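Local coordinates for protein adhesin (Streptococcus sanguinis SK1 = NCTC 7863, PDB 6VT2) that binds sialoglycans through two tandem Siglec-like modules, probably helping the streptococcus adhere to sialylated host glycoproteins, at residues 322-327 and 380-385; 288-293 and 386-391. All blocks are in the same frame, centred on the assembly; numbering follows the deposited sequence.

Contact 1: residues 322-327 and 380-385; sequences NQTDKY and VIYPDD. With CA (calcium ion), chain G.
Asn-322 meets Asp-384 through its backbone: its CA lies 3.3 Å from OD2 of Asp-384. One residue on, the backbone N-H of Gln-323 gives the hydrogen bond that joins the two segments, 2.7 Å from Gln-323 N to Asp-384 OD2 and fairly straight at 162°. It reaches the carboxylate oxygen on its syn side, somewhat out of plane. The other oxygen, OD1, is hydrogen-bonded to Ser-391, so both ends of this buried carboxylate are held. Asp-384 folds its CG between its own backbone N and carbonyl carbon, which swings the carboxylate back over the Gln-323 chain. The Gln-323 amide stacks on it with planes 15° apart, sends NE2 to the carbonyl of Arg-218, and leaves OE1 3.4 Å from CD of Pro-383.

The connection that leaves strand 314-321 meets the Rib-like module here, and a calcium ion sits at the junction. Thr-324 binds it twice, through O and OG1, the latter at 2.6 Å; Asp-393 and three waters add further ligands. The hydroxyl lies anti to the backbone N, pointing at the ion, and is also hydrogen-bonded to the carbonyl O of Arg-392, while CB of Thr-324 rests 3.6 Å from CE2 of Tyr-382. That ring also carries the peptide carbon of Gln-323 over one face.

Tyr-327 supplies its carbonyl O to the calcium and sets its CB 3.3 Å from OH of Tyr-382. The planes of the two tyrosine rings are nearly parallel, at 20°, but the rings are slid so far that they barely overlap, with centroids 5.5 Å apart. Their hydroxyls diverge: Tyr-327 OH goes to Glu-220, whereas Tyr-382 OH bonds to the calcium ligand Asp-393.

Contact 2: residues 288-293 and 386-391; sequences SLPAGP and TPASRS
Ser-389 and Pro-290 turn their CB atoms toward each other's segment, and the two lie 3.5 Å apart. Beside them, the methyl of Ala-388 approaches the same proline carbon more loosely, 4.0 Å from Ala-388 CB to Pro-290 CB, so the pyrrolidine ring is touched at its CB corner by two neighbouring residues. The Ser-389 hydroxyl is carried past the proline to the next peptide: its hydroxyl swung away from the backbone N (chi1 -165°), Ser-389 accepts the N-H of Ala-291 at 2.9 Å from N to OG. This bond is bent, 146° at the hydrogen. The same OG is also hydrogen-bonded to Asn-322 OD1, so one buried hydroxyl ties three pieces of chain together. The carbonyl oxygens of Ala-291 and Ala-388 are both acceptors, and a water between them donates to each, at 2.7 Å from Ala-388 O. Ala-388 and Ser-389 come from a type I beta turn spanning Thr-386 to Ser-389. This Rib-module turn thus docks on the loop between strands 277-283 and 296-305 of the Siglec-like module, whose Pro-290 side chain lies about 6 Å from bound sialic acid.

In the fold
Along the chain, contact 1 is nested within the loop closed by contact 2, and their centres lie about 10 Å apart. Both join the second Siglec-like module to the Rib-like module that follows. Segments 380-385 and 386-391 follow each other directly, from the end of strand 378-381 through the connection to strand 392-395, its neighbour in the small antiparallel sheet of the Rib-like module. The opposing pieces are the exit from strand 314-321 and the loop between 277-283 and 296-305. Hydrogen bonds between the contacts, such as Asp-385 OD1 with the backbone N of Ser-391, bind them together. The contacts reach from the calcium site to a loop close to the bound sialic acid, which is consistent with a fixed orientation between the two modules.

Contact 1: residues 322-327 and 380-385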
loop_
_atom_site.group_PDB
_atom_site.type_symbol
_atom_site.label_atom_id
_atom_site.label_comp_id
_atom_site.label_asym_id
_atom_site.label_seq_id
_atom_site.Cartn_x
_atom_site.Cartn_y
_atom_site.Cartn_z
ATOM N N ASN A 322 0.953 -3.504 -40.330
ATOM C CA ASN A 322 0.410 -2.534 -41.254
ATOM C C ASN A 322 -0.889 -2.015 -40.700
ATOM O O ASN A 322 -1.657 -2.758 -40.079
ATOM C CB ASN A 322 0.140 -3.172 -42.601
ATOM C CG ASN A 322 1.364 -3.620 -43.286
ATOM O OD1 ASN A 322 2.343 -2.884 -43.404
ATOM N ND2 ASN A 322 1.351 -4.834 -43.744
ATOM N N GLN A 323 -1.203 -0.781 -41.035
ATOM C CA GLN A 323 -2.479 -0.223 -40.598
ATOM C C GLN A 323 -3.680 -1.005 -41.081
ATOM O O GLN A 323 -4.704 -1.041 -40.376
ATOM C CB GLN A 323 -2.594 1.235 -41.039
ATOM C CG GLN A 323 -1.726 2.104 -40.165
ATOM C CD GLN A 323 -1.835 3.552 -40.494
ATOM O OE1 GLN A 323 -2.913 4.027 -40.978
ATOM N NE2 GLN A 323 -0.745 4.286 -40.306
ATOM N N THR A 324 -3.587 -1.601 -42.244
ATOM C CA THR A 324 -4.725 -2.356 -42.705
ATOM C C THR A 324 -5.056 -3.473 -41.745
ATOM O O THR A 324 -6.196 -3.923 -41.728
ATOM C CB THR A 324 -4.505 -2.857 -44.127
ATOM O OG1 THR A 324 -5.739 -3.472 -44.523
ATOM C CG2 THR A 324 -3.398 -3.862 -44.228
ATOM N N ASP A 325 -4.109 -3.901 -40.906
ATOM C CA ASP A 325 -4.406 -4.951 -39.967
ATOM C C ASP A 325 -5.348 -4.488 -38.862
ATOM O O ASP A 325 -5.980 -5.332 -38.215
ATOM C CB ASP A 325 -3.108 -5.473 -39.360
ATOM C CG ASP A 325 -2.259 -6.215 -40.297
ATOM O OD1 ASP A 325 -2.625 -6.377 -41.465
ATOM O OD2 ASP A 325 -1.137 -6.609 -39.860
ATOM N N LYS A 326 -5.477 -3.188 -38.616
ATOM C CA LYS A 326 -6.433 -2.755 -37.615
ATOM C C LYS A 326 -7.651 -2.040 -38.136
ATOM O O LYS A 326 -8.519 -1.727 -37.337
ATOM C CB LYS A 326 -5.765 -1.860 -36.581
ATOM C CG LYS A 326 -5.231 -0.642 -37.150
ATOM C CD LYS A 326 -4.737 0.344 -35.979
ATOM C CE LYS A 326 -5.796 1.043 -35.279
ATOM N NZ LYS A 326 -5.297 2.134 -34.393
ATOM N N TYR A 327 -7.712 -1.711 -39.407
ATOM C CA TYR A 327 -8.840 -1.002 -39.986
ATOM C C TYR A 327 -9.596 -1.899 -40.938
ATOM O O TYR A 327 -8.994 -2.581 -41.760
ATOM C CB TYR A 327 -8.344 0.233 -40.801
ATOM C CG TYR A 327 -7.769 1.257 -39.867
ATOM C CD1 TYR A 327 -8.562 1.848 -38.885
ATOM C CD2 TYR A 327 -6.447 1.631 -39.941
ATOM C CE1 TYR A 327 -8.039 2.751 -37.997
ATOM C CE2 TYR A 327 -5.916 2.500 -39.048
ATOM C CZ TYR A 327 -6.709 3.084 -38.086
ATOM O OH TYR A 327 -6.191 3.989 -37.161
ATOM N N VAL A 380 -8.501 1.026 -50.870
ATOM C CA VAL A 380 -8.300 1.878 -49.726
ATOM C C VAL A 380 -6.823 1.771 -49.384
ATOM O O VAL A 380 -6.318 0.680 -49.106
ATOM C CB VAL A 380 -9.162 1.409 -48.561
ATOM C CG1 VAL A 380 -8.966 2.245 -47.355
ATOM C CG2 VAL A 380 -10.640 1.380 -48.943
ATOM N N ILE A 381 -6.129 2.903 -49.400
ATOM C CA ILE A 381 -4.696 2.929 -49.145
ATOM C C ILE A 381 -4.430 3.704 -47.866
ATOM O O ILE A 381 -4.738 4.900 -47.763
ATOM C CB ILE A 381 -3.955 3.548 -50.330
ATOM C CG1 ILE A 381 -4.330 2.815 -51.655
ATOM C CG2 ILE A 381 -2.513 3.550 -50.047
ATOM C CD1 ILE A 381 -3.688 3.480 -52.858
ATOM N N TYR A 382 -3.888 3.008 -46.892
ATOM C CA TYR A 382 -3.618 3.586 -45.595
ATOM C C TYR A 382 -2.293 4.291 -45.643
ATOM O O TYR A 382 -1.470 4.037 -46.517
ATOM C CB TYR A 382 -3.579 2.488 -44.547
ATOM C CG TYR A 382 -4.896 1.830 -44.403
ATOM C CD1 TYR A 382 -5.890 2.444 -43.673
ATOM C CD2 TYR A 382 -5.155 0.618 -45.008
ATOM C CE1 TYR A 382 -7.135 1.895 -43.579
ATOM C CE2 TYR A 382 -6.402 0.052 -44.887
ATOM C CZ TYR A 382 -7.369 0.696 -44.220
ATOM O OH TYR A 382 -8.630 0.161 -44.124
ATOM N N PRO A 383 -2.082 5.240 -44.750
ATOM C CA PRO A 383 -0.941 6.148 -44.907
ATOM C C PRO A 383 0.426 5.519 -44.627
ATOM O O PRO A 383 1.435 6.180 -44.850
ATOM C CB PRO A 383 -1.283 7.288 -43.943
ATOM C CG PRO A 383 -2.306 6.811 -43.088
ATOM C CD PRO A 383 -3.085 5.772 -43.840
ATOM N N ASP A 384 0.481 4.279 -44.162
ATOM C CA ASP A 384 1.729 3.568 -44.005
ATOM C C ASP A 384 2.038 2.727 -45.238
ATOM O O ASP A 384 3.023 1.990 -45.257
ATOM C CB ASP A 384 1.728 2.668 -42.769
ATOM C CG ASP A 384 0.644 1.621 -42.766
ATOM O OD1 ASP A 384 -0.411 1.842 -43.378
ATOM O OD2 ASP A 384 0.806 0.583 -42.124
ATOM N N ASP A 385 1.209 2.810 -46.282
ATOM C CA ASP A 385 1.462 2.021 -47.467
ATOM C C ASP A 385 2.803 2.384 -48.078
ATOM O O ASP A 385 3.083 3.547 -48.304
ATOM C CB ASP A 385 0.345 2.255 -48.484
ATOM C CG ASP A 385 0.470 1.422 -49.732
ATOM O OD1 ASP A 385 0.181 0.223 -49.682
ATOM O OD2 ASP A 385 0.847 1.991 -50.766
HETATM CA CA CA G . -7.974 -4.170 -43.288
HETATM O O HOH W 1 -8.853 -5.540 -41.398
HETATM O O HOH W 2 -7.029 -6.342 -43.749
HETATM O O HOH W 3 -10.126 -5.034 -43.656
#

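Contact 2: residues 288-293 and 386-391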
loop_
_atom_site.group_PDB
_atom_site.type_symbol
_atom_site.label_atom_id
_atom_site.label_comp_id
_atom_site.label_asym_id
_atom_site.label_seq_id
_atom_site.Cartn_x
_atom_site.Cartn_y
_atom_site.Cartn_z
ATOM N N SER A 288 8.863 3.720 -43.137
ATOM C CA SER A 288 10.099 3.320 -43.786
ATOM C C SER A 288 10.574 1.951 -43.328
ATOM O O SER A 288 11.408 1.347 -44.018
ATOM C CB SER A 288 11.197 4.305 -43.540
ATOM O OG SER A 288 11.394 4.421 -42.153
ATOM N N LEU A 289 10.091 1.452 -42.162
ATOM C CA LEU A 289 10.289 0.069 -41.765
ATOM C C LEU A 289 9.114 -0.766 -42.247
ATOM O O LEU A 289 7.999 -0.591 -41.745
ATOM C CB LEU A 289 10.427 -0.040 -40.255
ATOM C CG LEU A 289 11.710 0.621 -39.745
ATOM C CD1 LEU A 289 11.768 0.496 -38.279
ATOM C CD2 LEU A 289 12.982 0.017 -40.347
ATOM N N PRO A 290 9.336 -1.742 -43.104
ATOM C CA PRO A 290 8.242 -2.601 -43.532
ATOM C C PRO A 290 7.878 -3.636 -42.491
ATOM O O PRO A 290 8.706 -4.110 -41.716
ATOM C CB PRO A 290 8.806 -3.285 -44.779
ATOM C CG PRO A 290 10.260 -3.243 -44.598
ATOM C CD PRO A 290 10.562 -1.971 -43.852
ATOM N N ALA A 291 6.611 -4.012 -42.502
ATOM C CA ALA A 291 6.164 -5.175 -41.784
ATOM C C ALA A 291 6.594 -6.413 -42.552
ATOM O O ALA A 291 6.857 -6.379 -43.758
ATOM C CB ALA A 291 4.650 -5.140 -41.615
ATOM N N GLY A 292 6.631 -7.521 -41.858
ATOM C CA GLY A 292 7.045 -8.754 -42.482
ATOM C C GLY A 292 7.845 -9.561 -41.506
ATOM O O GLY A 292 7.955 -9.210 -40.327
ATOM N N PRO A 293 8.435 -10.665 -41.969
ATOM C CA PRO A 293 9.183 -11.544 -41.038
ATOM C C PRO A 293 10.276 -10.843 -40.284
ATOM O O PRO A 293 10.513 -11.137 -39.097
ATOM C CB PRO A 293 9.779 -12.627 -41.948
ATOM C CG PRO A 293 9.510 -12.158 -43.371
ATOM C CD PRO A 293 8.328 -11.224 -43.327
ATOM N N THR A 386 3.608 1.374 -48.377
ATOM C CA THR A 386 4.860 1.562 -49.080
ATOM C C THR A 386 5.017 0.367 -50.038
ATOM O O THR A 386 4.494 -0.696 -49.761
ATOM C CB THR A 386 6.088 1.578 -48.163
ATOM O OG1 THR A 386 6.221 0.312 -47.549
ATOM C CG2 THR A 386 6.046 2.737 -47.148
ATOM N N PRO A 387 5.861 0.501 -51.036
ATOM C CA PRO A 387 6.068 -0.682 -51.908
ATOM C C PRO A 387 6.547 -1.928 -51.188
ATOM O O PRO A 387 6.084 -3.030 -51.535
ATOM C CB PRO A 387 7.083 -0.188 -52.928
ATOM C CG PRO A 387 6.896 1.217 -52.958
ATOM C CD PRO A 387 6.574 1.658 -51.515
ATOM N N ALA A 388 7.379 -1.785 -50.137
ATOM C CA ALA A 388 7.886 -2.913 -49.384
ATOM C C ALA A 388 6.891 -3.458 -48.382
ATOM O O ALA A 388 7.111 -4.557 -47.855
ATOM C CB ALA A 388 9.207 -2.536 -48.686
ATOM N N SER A 389 5.816 -2.712 -48.099
ATOM C CA SER A 389 4.885 -3.119 -47.033
ATOM C C SER A 389 3.549 -2.450 -47.353
ATOM O O SER A 389 3.165 -1.363 -46.886
ATOM C CB SER A 389 5.425 -2.720 -45.662
ATOM O OG SER A 389 4.726 -3.408 -44.649
ATOM N N ARG A 390 2.827 -3.057 -48.279
ATOM C CA ARG A 390 1.592 -2.464 -48.750
ATOM C C ARG A 390 0.553 -2.542 -47.651
ATOM O O ARG A 390 0.494 -3.514 -46.895
ATOM C CB ARG A 390 1.109 -3.196 -50.000
ATOM C CG ARG A 390 1.899 -2.795 -51.234
ATOM C CD ARG A 390 1.723 -3.899 -52.307
ATOM N NE ARG A 390 0.344 -4.038 -52.761
ATOM C CZ ARG A 390 -0.197 -3.298 -53.722
ATOM N NH1 ARG A 390 -1.446 -3.507 -54.073
ATOM N NH2 ARG A 390 0.495 -2.312 -54.279
ATOM N N SER A 391 -0.233 -1.496 -47.513
ATOM C CA SER A 391 -1.203 -1.384 -46.450
ATOM C C SER A 391 -2.485 -0.871 -47.070
ATOM O O SER A 391 -2.675 0.345 -47.215
ATOM C CB SER A 391 -0.686 -0.450 -45.371
ATOM O OG SER A 391 -1.554 -0.456 -44.271
HETATM O O HOH W 4 6.024 -6.276 -46.132
#